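Local coordinates for protein putative acetyltransferase (Staphylococcus aureus subsp. aureus Mu50, PDB 3H4Q) that probably transfers an acetyl group from acetyl-CoA to an as yet unidentified acceptor, as a putative acetyltransferase of the GNAT family, at residues 30-35 against 68-73; 90-95 against 179-184; 140-145 against 158-163. One frame throughout, in Å; residues are numbered along the deposited sequence.

Overall arrangement
Three contacts are spread along the single mixed sheet of this GNAT-family chain. Interaction 1 comes first in sequence and sets helix 29-42 on strand 70-75, near the sheet's N-terminal edge. Interactions 2 and 3 lie across the chain's centre, about 24 and 21 Å from interaction 1 between centres. Their own centres are about 8 Å apart, and residues 140-145 and 158-163 both fall between the two segments of interaction 2. Strand 181-185 sits between strands 139-143 and 161-162, and the two contacts touch through probable hydrogen bonds, Tyr93 OH to Asp143 OD2 and Tyr180 N to Thr144 OG1. Interaction 1 thus packs a helix on the N-terminal strands; 2 and 3 tie together the C-terminal ones.

Interaction 1: residues 30-35 against 68-73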
loop_
_atom_site.group_PDB
_atom_site.type_symbol
_atom_site.label_atom_id
_atom_site.label_comp_id
_atom_site.label_asym_id
_atom_site.label_seq_id
_atom_site.Cartn_x
_atom_site.Cartn_y
_atom_site.Cartn_z
ATOM N N ASP A 30 4.005 11.820 -12.357
ATOM C CA ASP A 30 2.910 11.973 -13.297
ATOM C C ASP A 30 2.195 10.633 -13.529
ATOM O O ASP A 30 0.983 10.592 -13.579
ATOM C CB ASP A 30 3.359 12.643 -14.608
ATOM C CG ASP A 30 4.437 11.885 -15.337
ATOM O OD1 ASP A 30 4.941 10.861 -14.802
ATOM O OD2 ASP A 30 4.793 12.335 -16.459
ATOM N N GLN A 31 2.936 9.534 -13.616
ATOM C CA GLN A 31 2.301 8.238 -13.804
ATOM C C GLN A 31 1.581 7.814 -12.527
ATOM O O GLN A 31 0.459 7.320 -12.575
ATOM C CB GLN A 31 3.305 7.183 -14.282
ATOM C CG GLN A 31 3.769 7.439 -15.721
ATOM C CD GLN A 31 4.411 6.223 -16.373
ATOM O OE1 GLN A 31 3.754 5.200 -16.618
ATOM N NE2 GLN A 31 5.691 6.341 -16.695
ATOM N N ILE A 32 2.210 8.044 -11.384
ATOM C CA ILE A 32 1.582 7.714 -10.107
ATOM C C ILE A 32 0.229 8.440 -9.991
ATOM O O ILE A 32 -0.798 7.821 -9.702
ATOM C CB ILE A 32 2.484 8.100 -8.930
ATOM C CG1 ILE A 32 3.713 7.169 -8.892
ATOM C CG2 ILE A 32 1.702 7.994 -7.639
ATOM C CD1 ILE A 32 4.821 7.604 -7.911
ATOM N N LEU A 33 0.234 9.746 -10.262
ATOM C CA LEU A 33 -0.995 10.525 -10.199
ATOM C C LEU A 33 -2.055 10.020 -11.175
ATOM O O LEU A 33 -3.224 9.911 -10.811
ATOM C CB LEU A 33 -0.720 12.007 -10.427
ATOM C CG LEU A 33 0.036 12.691 -9.294
ATOM C CD1 LEU A 33 0.362 14.136 -9.652
ATOM C CD2 LEU A 33 -0.781 12.636 -8.014
ATOM N N ASN A 34 -1.655 9.688 -12.397
ATOM C CA ASN A 34 -2.610 9.193 -13.381
ATOM C C ASN A 34 -3.213 7.840 -12.958
ATOM O O ASN A 34 -4.330 7.535 -13.312
ATOM C CB ASN A 34 -1.958 9.099 -14.745
ATOM C CG ASN A 34 -2.918 8.683 -15.823
ATOM O OD1 ASN A 34 -3.747 9.460 -16.276
ATOM N ND2 ASN A 34 -2.775 7.455 -16.277
ATOM N N LEU A 35 -2.483 7.031 -12.198
ATOM C CA LEU A 35 -3.051 5.771 -11.691
ATOM C C LEU A 35 -4.131 6.064 -10.636
ATOM O O LEU A 35 -5.170 5.403 -10.600
ATOM C CB LEU A 35 -1.983 4.845 -11.110
ATOM C CG LEU A 35 -1.035 4.207 -12.128
ATOM C CD1 LEU A 35 -0.004 3.325 -11.415
ATOM C CD2 LEU A 35 -1.749 3.401 -13.203
ATOM N N ASP A 68 11.660 7.537 0.546
ATOM C CA ASP A 68 11.775 6.178 0.032
ATOM C C ASP A 68 10.790 5.230 0.699
ATOM O O ASP A 68 11.171 4.165 1.185
ATOM C CB ASP A 68 13.213 5.632 0.135
ATOM C CG ASP A 68 14.132 6.209 -0.902
ATOM O OD1 ASP A 68 13.659 6.932 -1.822
ATOM O OD2 ASP A 68 15.353 5.932 -0.800
ATOM N N TYR A 69 9.523 5.623 0.734
ATOM C CA TYR A 69 8.476 4.756 1.278
ATOM C C TYR A 69 7.539 4.260 0.184
ATOM O O TYR A 69 6.582 3.531 0.486
ATOM C CB TYR A 69 7.599 5.491 2.312
ATOM C CG TYR A 69 8.208 5.890 3.632
ATOM C CD1 TYR A 69 9.296 5.215 4.175
ATOM C CD2 TYR A 69 7.589 6.859 4.420
ATOM C CE1 TYR A 69 9.804 5.563 5.426
ATOM C CE2 TYR A 69 8.094 7.206 5.679
ATOM C CZ TYR A 69 9.201 6.551 6.168
ATOM O OH TYR A 69 9.720 6.859 7.409
ATOM N N LEU A 70 7.788 4.647 -1.069
ATOM C CA LEU A 70 6.885 4.298 -2.160
ATOM C C LEU A 70 7.586 3.423 -3.181
ATOM O O LEU A 70 8.662 3.749 -3.631
ATOM C CB LEU A 70 6.332 5.587 -2.804
ATOM C CG LEU A 70 5.268 5.479 -3.915
ATOM C CD1 LEU A 70 4.334 6.699 -3.881
ATOM C CD2 LEU A 70 5.841 5.281 -5.344
ATOM N N TYR A 71 6.994 2.283 -3.504
ATOM C CA TYR A 71 7.525 1.393 -4.537
ATOM C C TYR A 71 6.584 1.422 -5.728
ATOM O O TYR A 71 5.362 1.614 -5.547
ATOM C CB TYR A 71 7.565 -0.050 -4.073
ATOM C CG TYR A 71 8.544 -0.416 -2.994
ATOM C CD1 TYR A 71 8.198 -0.348 -1.658
ATOM C CD2 TYR A 71 9.805 -0.897 -3.318
ATOM C CE1 TYR A 71 9.083 -0.736 -0.673
ATOM C CE2 TYR A 71 10.699 -1.275 -2.344
ATOM C CZ TYR A 71 10.331 -1.197 -1.025
ATOM O OH TYR A 71 11.225 -1.576 -0.063
ATOM N N VAL A 72 7.143 1.184 -6.918
ATOM C CA VAL A 72 6.390 1.115 -8.169
ATOM C C VAL A 72 6.704 -0.188 -8.890
ATOM O O VAL A 72 7.776 -0.770 -8.676
ATOM C CB VAL A 72 6.729 2.270 -9.156
ATOM C CG1 VAL A 72 6.274 3.611 -8.599
ATOM C CG2 VAL A 72 8.225 2.272 -9.539
ATOM N N LEU A 73 5.758 -0.673 -9.701
ATOM C CA LEU A 73 6.003 -1.851 -10.547
ATOM C C LEU A 73 6.041 -1.245 -11.942
ATOM O O LEU A 73 5.110 -0.551 -12.349
ATOM C CB LEU A 73 4.943 -2.935 -10.364
ATOM C CG LEU A 73 5.202 -4.251 -11.122
ATOM C CD1 LEU A 73 4.411 -5.378 -10.516
ATOM C CD2 LEU A 73 4.851 -4.124 -12.574
#
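Ile32 of helix 29-42 faces Val72 of strand 70-75 with their CA atoms 8.4 Å apart, a separation at which the backbones exchange no hydrogen bond and side chains alone bridge the gap. Ile32 does this with its longer branch. CG1 stands anti to the carbonyl carbon (chi1 -70°), and the extended second torsion (chi2 170°) carries CD1 out toward the strand. There CD1 meets Leu70 tip to tip: it lies 3.6 Å from Leu70 CD2, while Leu70 CD1 is at 4.2 Å, so the isoleucine methyl touches both prongs of the leucine fork. Leu70 in turn points at the helix. Val72, two residues further along the strand, adds a looser touch through CG1, 4.3 Å from Ile32 CD1. One methyl of the helix is thus shared by two residues on the same face of the strand. All three residues are buried, and the contact is wholly apolar. Phe61 and Ile65 of helix 57-66 continue this apolar layer, Phe61 against Leu70 and Ile65 against Ile32, while Phe82 of the adjacent strand also touches Ile32. Tyr71 turns to the other side of the sheet, toward helix 120-134, and with Asp68 and Tyr69 it contributes to the pocket that holds a polyethylene glycol molecule in the crystal. Just before the strand, Asp68 takes a positive phi as the C-prime residue of the Schellman motif ending helix 57-66. A helix laid by its apolar side on the N-terminal strands of a mixed sheet is the arrangement expected of the GNAT acetyltransferase fold.

Interaction 2: residues 90-95 against 179-184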
loop_
_atom_site.group_PDB
_atom_site.type_symbol
_atom_site.label_atom_id
_atom_site.label_comp_id
_atom_site.label_asym_id
_atom_site.label_seq_id
_atom_site.Cartn_x
_atom_site.Cartn_y
_atom_site.Cartn_z
ATOM N N ALA A 90 -1.710 5.508 11.894
ATOM C CA ALA A 90 -2.759 6.523 11.972
ATOM C C ALA A 90 -3.128 6.792 13.416
ATOM O O ALA A 90 -3.254 5.852 14.201
ATOM C CB ALA A 90 -4.003 6.066 11.196
ATOM N N GLU A 91 -3.304 8.072 13.759
ATOM C CA GLU A 91 -3.684 8.463 15.111
ATOM C C GLU A 91 -4.928 7.702 15.537
ATOM O O GLU A 91 -5.021 7.281 16.683
ATOM C CB GLU A 91 -3.941 9.973 15.202
ATOM N N TRP A 92 -5.867 7.496 14.614
ATOM C CA TRP A 92 -7.107 6.790 14.947
ATOM C C TRP A 92 -6.935 5.296 15.226
ATOM O O TRP A 92 -7.843 4.679 15.791
ATOM C CB TRP A 92 -8.194 7.015 13.890
ATOM C CG TRP A 92 -7.961 6.361 12.578
ATOM C CD1 TRP A 92 -7.285 6.878 11.514
ATOM C CD2 TRP A 92 -8.436 5.078 12.169
ATOM N NE1 TRP A 92 -7.298 5.990 10.466
ATOM C CE2 TRP A 92 -7.998 4.875 10.841
ATOM C CE3 TRP A 92 -9.182 4.074 12.795
ATOM C CZ2 TRP A 92 -8.287 3.710 10.126
ATOM C CZ3 TRP A 92 -9.464 2.911 12.081
ATOM C CH2 TRP A 92 -9.017 2.743 10.760
ATOM N N TYR A 93 -5.808 4.707 14.818
ATOM C CA TYR A 93 -5.520 3.303 15.149
ATOM C C TYR A 93 -5.575 3.154 16.676
ATOM O O TYR A 93 -6.100 2.165 17.183
ATOM C CB TYR A 93 -4.155 2.846 14.599
ATOM C CG TYR A 93 -4.080 2.515 13.111
ATOM C CD1 TYR A 93 -5.079 2.904 12.218
ATOM C CD2 TYR A 93 -2.957 1.874 12.583
ATOM C CE1 TYR A 93 -4.990 2.609 10.868
ATOM C CE2 TYR A 93 -2.863 1.585 11.217
ATOM C CZ TYR A 93 -3.884 1.953 10.369
ATOM O OH TYR A 93 -3.811 1.678 9.013
ATOM N N ASP A 94 -5.093 4.161 17.407
ATOM C CA ASP A 94 -5.149 4.147 18.875
ATOM C C ASP A 94 -6.570 3.985 19.452
ATOM O O ASP A 94 -6.710 3.662 20.631
ATOM C CB ASP A 94 -4.524 5.421 19.467
ATOM C CG ASP A 94 -3.030 5.517 19.229
ATOM O OD1 ASP A 94 -2.482 4.692 18.478
ATOM O OD2 ASP A 94 -2.397 6.430 19.792
ATOM N N ASP A 95 -7.605 4.223 18.640
ATOM C CA ASP A 95 -9.002 4.070 19.077
ATOM C C ASP A 95 -9.530 2.626 18.976
ATOM O O ASP A 95 -10.666 2.375 19.361
ATOM C CB ASP A 95 -9.933 4.995 18.259
ATOM C CG ASP A 95 -9.565 6.478 18.372
ATOM O OD1 ASP A 95 -9.220 6.937 19.495
ATOM O OD2 ASP A 95 -9.653 7.190 17.333
ATOM N N PHE A 179 -15.882 0.805 7.421
ATOM C CA PHE A 179 -14.448 0.748 7.181
ATOM C C PHE A 179 -13.818 -0.088 8.277
ATOM O O PHE A 179 -14.342 -0.172 9.382
ATOM C CB PHE A 179 -13.842 2.160 7.146
ATOM C CG PHE A 179 -13.849 2.867 8.476
ATOM C CD1 PHE A 179 -15.006 3.462 8.957
ATOM C CD2 PHE A 179 -12.689 2.959 9.232
ATOM C CE1 PHE A 179 -15.023 4.119 10.185
ATOM C CE2 PHE A 179 -12.693 3.621 10.461
ATOM C CZ PHE A 179 -13.864 4.201 10.936
ATOM N N TYR A 180 -12.686 -0.705 7.968
ATOM C CA TYR A 180 -12.023 -1.563 8.928
ATOM C C TYR A 180 -10.529 -1.336 8.922
ATOM O O TYR A 180 -9.945 -0.892 7.929
ATOM C CB TYR A 180 -12.281 -3.049 8.605
ATOM C CG TYR A 180 -13.735 -3.417 8.380
ATOM C CD1 TYR A 180 -14.577 -3.697 9.443
ATOM C CD2 TYR A 180 -14.260 -3.492 7.089
ATOM C CE1 TYR A 180 -15.897 -4.023 9.230
ATOM C CE2 TYR A 180 -15.584 -3.812 6.870
ATOM C CZ TYR A 180 -16.396 -4.078 7.936
ATOM O OH TYR A 180 -17.715 -4.416 7.714
ATOM N N ALA A 181 -9.926 -1.656 10.056
ATOM C CA ALA A 181 -8.494 -1.654 10.204
ATOM C C ALA A 181 -8.184 -3.124 10.141
ATOM O O ALA A 181 -9.002 -3.949 10.550
ATOM C CB ALA A 181 -8.090 -1.088 11.530
ATOM N N TYR A 182 -7.008 -3.448 9.627
ATOM C CA TYR A 182 -6.580 -4.824 9.484
ATOM C C TYR A 182 -5.167 -5.040 10.015
ATOM O O TYR A 182 -4.335 -4.120 10.005
ATOM C CB TYR A 182 -6.503 -5.177 8.006
ATOM C CG TYR A 182 -7.800 -5.296 7.256
ATOM C CD1 TYR A 182 -8.375 -4.192 6.638
ATOM C CD2 TYR A 182 -8.403 -6.531 7.085
ATOM C CE1 TYR A 182 -9.537 -4.310 5.914
ATOM C CE2 TYR A 182 -9.578 -6.660 6.367
ATOM C CZ TYR A 182 -10.136 -5.549 5.782
ATOM O OH TYR A 182 -11.294 -5.684 5.065
ATOM N N TYR A 183 -4.897 -6.269 10.450
ATOM C CA TYR A 183 -3.552 -6.658 10.829
ATOM C C TYR A 183 -3.262 -8.017 10.235
ATOM O O TYR A 183 -4.167 -8.790 9.938
ATOM C CB TYR A 183 -3.369 -6.717 12.352
ATOM C CG TYR A 183 -4.103 -7.857 13.009
ATOM C CD1 TYR A 183 -3.523 -9.119 13.118
ATOM C CD2 TYR A 183 -5.370 -7.678 13.511
ATOM C CE1 TYR A 183 -4.201 -10.169 13.705
ATOM C CE2 TYR A 183 -6.060 -8.722 14.100
ATOM C CZ TYR A 183 -5.470 -9.965 14.197
ATOM O OH TYR A 183 -6.160 -11.001 14.788
ATOM N N LYS A 184 -1.979 -8.291 10.067
ATOM C CA LYS A 184 -1.502 -9.589 9.621
ATOM C C LYS A 184 -0.351 -9.975 10.530
ATOM O O LYS A 184 0.587 -9.194 10.706
ATOM C CB LYS A 184 -1.005 -9.574 8.177
ATOM C CG LYS A 184 -0.475 -10.938 7.767
ATOM C CD LYS A 184 -0.061 -11.066 6.318
ATOM C CE LYS A 184 0.080 -12.564 5.980
ATOM N NZ LYS A 184 0.397 -12.812 4.544
#
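Trp92 and Phe179 meet as an offset edge-to-face pair, the phenyl edge directed at the face of the indole's six-membered ring. The ring centroids are 5.4 Å apart and the planes stand at 72°. Phe179 CE2 makes the closest approach, 3.7 Å from Trp92 CZ3, and it lies nearly as close to Trp92 CH2, at 3.8 Å. The side chains run antiparallel past one another, and the offset brings Phe179 CE2 to the CZ3-CH2 side of the indole instead of over the ring centre. The contact joins a 3-10 turn at residues 91-95, in the connection between strands 78-86 and 106-112, to the start of strand 181-185 in the C-terminal part of the mixed GNAT sheet. Ala181, the first residue of that strand, presents its CB to the same end of the indole, 4.0 Å from Trp92 CH2. Tyr93 of the turn packs against the indole from within its own segment: its CD1 sits 3.8 Å above the plane of the Trp92 ring, over the centre. The Tyr93 hydroxyl is hydrogen-bonded to Asp143, and Phe145 meets the ring of Phe179.

Interaction 3: residues 140-145 against 158-163; sequences ILTDTF and FGFHKV
Phe160 gives up far more surface to this contact than any other residue, and its ring rests against strand 139-143 between Ile140 and Thr142. With CG anti to the carbonyl carbon (chi1 -77°), the benzyl group leaves the chain toward that strand and lies roughly perpendicular to both partner side chains. CE2, beside the ring's tip, lies 3.6 Å from Thr142 CG2, and the neighbouring CD2 is 3.8 Å from the same methyl. At the tip itself CZ meets Ile140 CG2 at 3.9 Å. Thr142 brings its methyl to the ring because OG1 occupies the position anti to the backbone N (chi1 -173°), and that hydroxyl is hydrogen-bonded to the carbonyl O of Ile108 in the adjacent strand 106-112. The threonine therefore divides its two branches between a polar bond within the sheet and an apolar touch on the aromatic ring. Ile140 contributes its backbone as well: its carbonyl O comes to 3.5 Å from Phe160 CE2, approaching the ring obliquely. Just before Phe160, Gly159 has a positive phi and is the C-prime residue of the Schellman motif that closes helix 153-157, a turn from which the chain heads into strand 161-162. Strand 181-185 lies between that strand and strand 139-143 in the sheet, and Phe160 also packs on its Tyr182, while Phe125 of helix 120-134 meets the ring too. No hydrogen bond joins the two segments. The contact is therefore mainly apolar, apart from the Ile140 carbonyl O, and is consistent with burial of carbon surface, the Thr142 hydroxyl being satisfied by a neighbouring strand.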
loop_
_atom_site.group_PDB
_atom_site.type_symbol
_atom_site.label_atom_id
_atom_site.label_comp_id
_atom_site.label_asym_id
_atom_site.label_seq_id
_atom_site.Cartn_x
_atom_site.Cartn_y
_atom_site.Cartn_z
ATOM N N ILE A 140 2.092 -6.563 10.278
ATOM C CA ILE A 140 1.945 -5.569 9.225
ATOM C C ILE A 140 0.472 -5.143 9.288
ATOM O O ILE A 140 -0.416 -5.997 9.371
ATOM C CB ILE A 140 2.441 -6.106 7.840
ATOM C CG1 ILE A 140 2.296 -5.070 6.752
ATOM C CG2 ILE A 140 1.691 -7.324 7.386
ATOM C CD1 ILE A 140 2.927 -5.565 5.435
ATOM N N LEU A 141 0.210 -3.841 9.366
ATOM C CA LEU A 141 -1.172 -3.366 9.411
ATOM C C LEU A 141 -1.609 -2.473 8.242
ATOM O O LEU A 141 -0.800 -2.061 7.399
ATOM C CB LEU A 141 -1.566 -2.865 10.804
ATOM C CG LEU A 141 -0.638 -2.274 11.865
ATOM C CD1 LEU A 141 -0.794 -0.788 12.007
ATOM C CD2 LEU A 141 -1.023 -2.876 13.187
ATOM N N THR A 142 -2.916 -2.276 8.127
ATOM C CA THR A 142 -3.457 -1.492 7.034
ATOM C C THR A 142 -4.915 -1.223 7.325
ATOM O O THR A 142 -5.382 -1.500 8.420
ATOM C CB THR A 142 -3.295 -2.221 5.682
ATOM O OG1 THR A 142 -3.684 -1.348 4.608
ATOM C CG2 THR A 142 -4.098 -3.517 5.645
ATOM N N ASP A 143 -5.630 -0.660 6.364
ATOM C CA ASP A 143 -7.031 -0.358 6.564
ATOM C C ASP A 143 -7.759 -0.300 5.229
ATOM O O ASP A 143 -7.130 -0.204 4.167
ATOM C CB ASP A 143 -7.193 0.938 7.377
ATOM C CG ASP A 143 -6.614 2.149 6.676
ATOM O OD1 ASP A 143 -7.266 2.638 5.734
ATOM O OD2 ASP A 143 -5.543 2.642 7.102
ATOM N N THR A 144 -9.085 -0.366 5.297
ATOM C CA THR A 144 -9.934 -0.360 4.110
ATOM C C THR A 144 -9.534 0.706 3.098
ATOM O O THR A 144 -9.537 0.461 1.884
ATOM C CB THR A 144 -11.379 -0.116 4.499
ATOM O OG1 THR A 144 -11.810 -1.179 5.351
ATOM C CG2 THR A 144 -12.269 -0.054 3.274
ATOM N N PHE A 145 -9.132 1.866 3.606
ATOM C CA PHE A 145 -8.823 2.996 2.753
ATOM C C PHE A 145 -7.547 2.876 1.978
ATOM O O PHE A 145 -7.329 3.666 1.083
ATOM C CB PHE A 145 -8.823 4.302 3.551
ATOM C CG PHE A 145 -10.079 4.519 4.340
ATOM C CD1 PHE A 145 -11.302 4.633 3.693
ATOM C CD2 PHE A 145 -10.040 4.613 5.727
ATOM C CE1 PHE A 145 -12.477 4.832 4.415
ATOM C CE2 PHE A 145 -11.206 4.818 6.456
ATOM C CZ PHE A 145 -12.425 4.925 5.796
ATOM N N PHE A 158 -4.422 -11.989 1.176
ATOM C CA PHE A 158 -3.197 -11.970 1.973
ATOM C C PHE A 158 -3.330 -12.280 3.454
ATOM O O PHE A 158 -2.388 -12.073 4.217
ATOM C CB PHE A 158 -2.476 -10.665 1.738
ATOM C CG PHE A 158 -1.967 -10.539 0.340
ATOM C CD1 PHE A 158 -0.786 -11.192 -0.031
ATOM C CD2 PHE A 158 -2.665 -9.800 -0.615
ATOM C CE1 PHE A 158 -0.303 -11.100 -1.329
ATOM C CE2 PHE A 158 -2.204 -9.697 -1.907
ATOM C CZ PHE A 158 -1.017 -10.350 -2.276
ATOM N N GLY A 159 -4.479 -12.810 3.857
ATOM C CA GLY A 159 -4.668 -13.219 5.223
ATOM C C GLY A 159 -4.712 -12.146 6.293
ATOM O O GLY A 159 -4.288 -12.404 7.427
ATOM N N PHE A 160 -5.226 -10.955 5.966
ATOM C CA PHE A 160 -5.406 -9.916 6.991
ATOM C C PHE A 160 -6.678 -10.164 7.754
ATOM O O PHE A 160 -7.628 -10.768 7.231
ATOM C CB PHE A 160 -5.447 -8.525 6.398
ATOM C CG PHE A 160 -4.102 -7.996 6.023
ATOM C CD1 PHE A 160 -3.465 -8.442 4.881
ATOM C CD2 PHE A 160 -3.483 -7.052 6.800
ATOM C CE1 PHE A 160 -2.226 -7.957 4.533
ATOM C CE2 PHE A 160 -2.256 -6.558 6.461
ATOM C CZ PHE A 160 -1.620 -7.007 5.329
ATOM N N HIS A 161 -6.691 -9.691 8.997
ATOM C CA HIS A 161 -7.834 -9.857 9.894
ATOM C C HIS A 161 -8.357 -8.492 10.288
ATOM O O HIS A 161 -7.571 -7.602 10.586
ATOM C CB HIS A 161 -7.397 -10.634 11.137
ATOM C CG HIS A 161 -7.021 -12.053 10.849
ATOM N ND1 HIS A 161 -5.807 -12.405 10.302
ATOM C CD2 HIS A 161 -7.707 -13.208 11.012
ATOM C CE1 HIS A 161 -5.758 -13.717 10.145
ATOM N NE2 HIS A 161 -6.899 -14.228 10.568
ATOM N N LYS A 162 -9.675 -8.327 10.253
ATOM C CA LYS A 162 -10.328 -7.081 10.641
ATOM C C LYS A 162 -10.261 -6.841 12.138
ATOM O O LYS A 162 -10.155 -7.788 12.915
ATOM C CB LYS A 162 -11.817 -7.138 10.311
ATOM C CG LYS A 162 -12.138 -7.207 8.860
ATOM C CD LYS A 162 -13.641 -7.279 8.649
ATOM C CE LYS A 162 -13.928 -7.200 7.177
ATOM N NZ LYS A 162 -13.272 -8.332 6.455
ATOM N N VAL A 163 -10.377 -5.575 12.532
ATOM C CA VAL A 163 -10.429 -5.183 13.948
ATOM C C VAL A 163 -11.421 -4.037 14.116
ATOM O O VAL A 163 -11.652 -3.273 13.173
ATOM C CB VAL A 163 -9.053 -4.751 14.478
ATOM C CG1 VAL A 163 -8.107 -5.931 14.506
ATOM C CG2 VAL A 163 -8.469 -3.629 13.623
#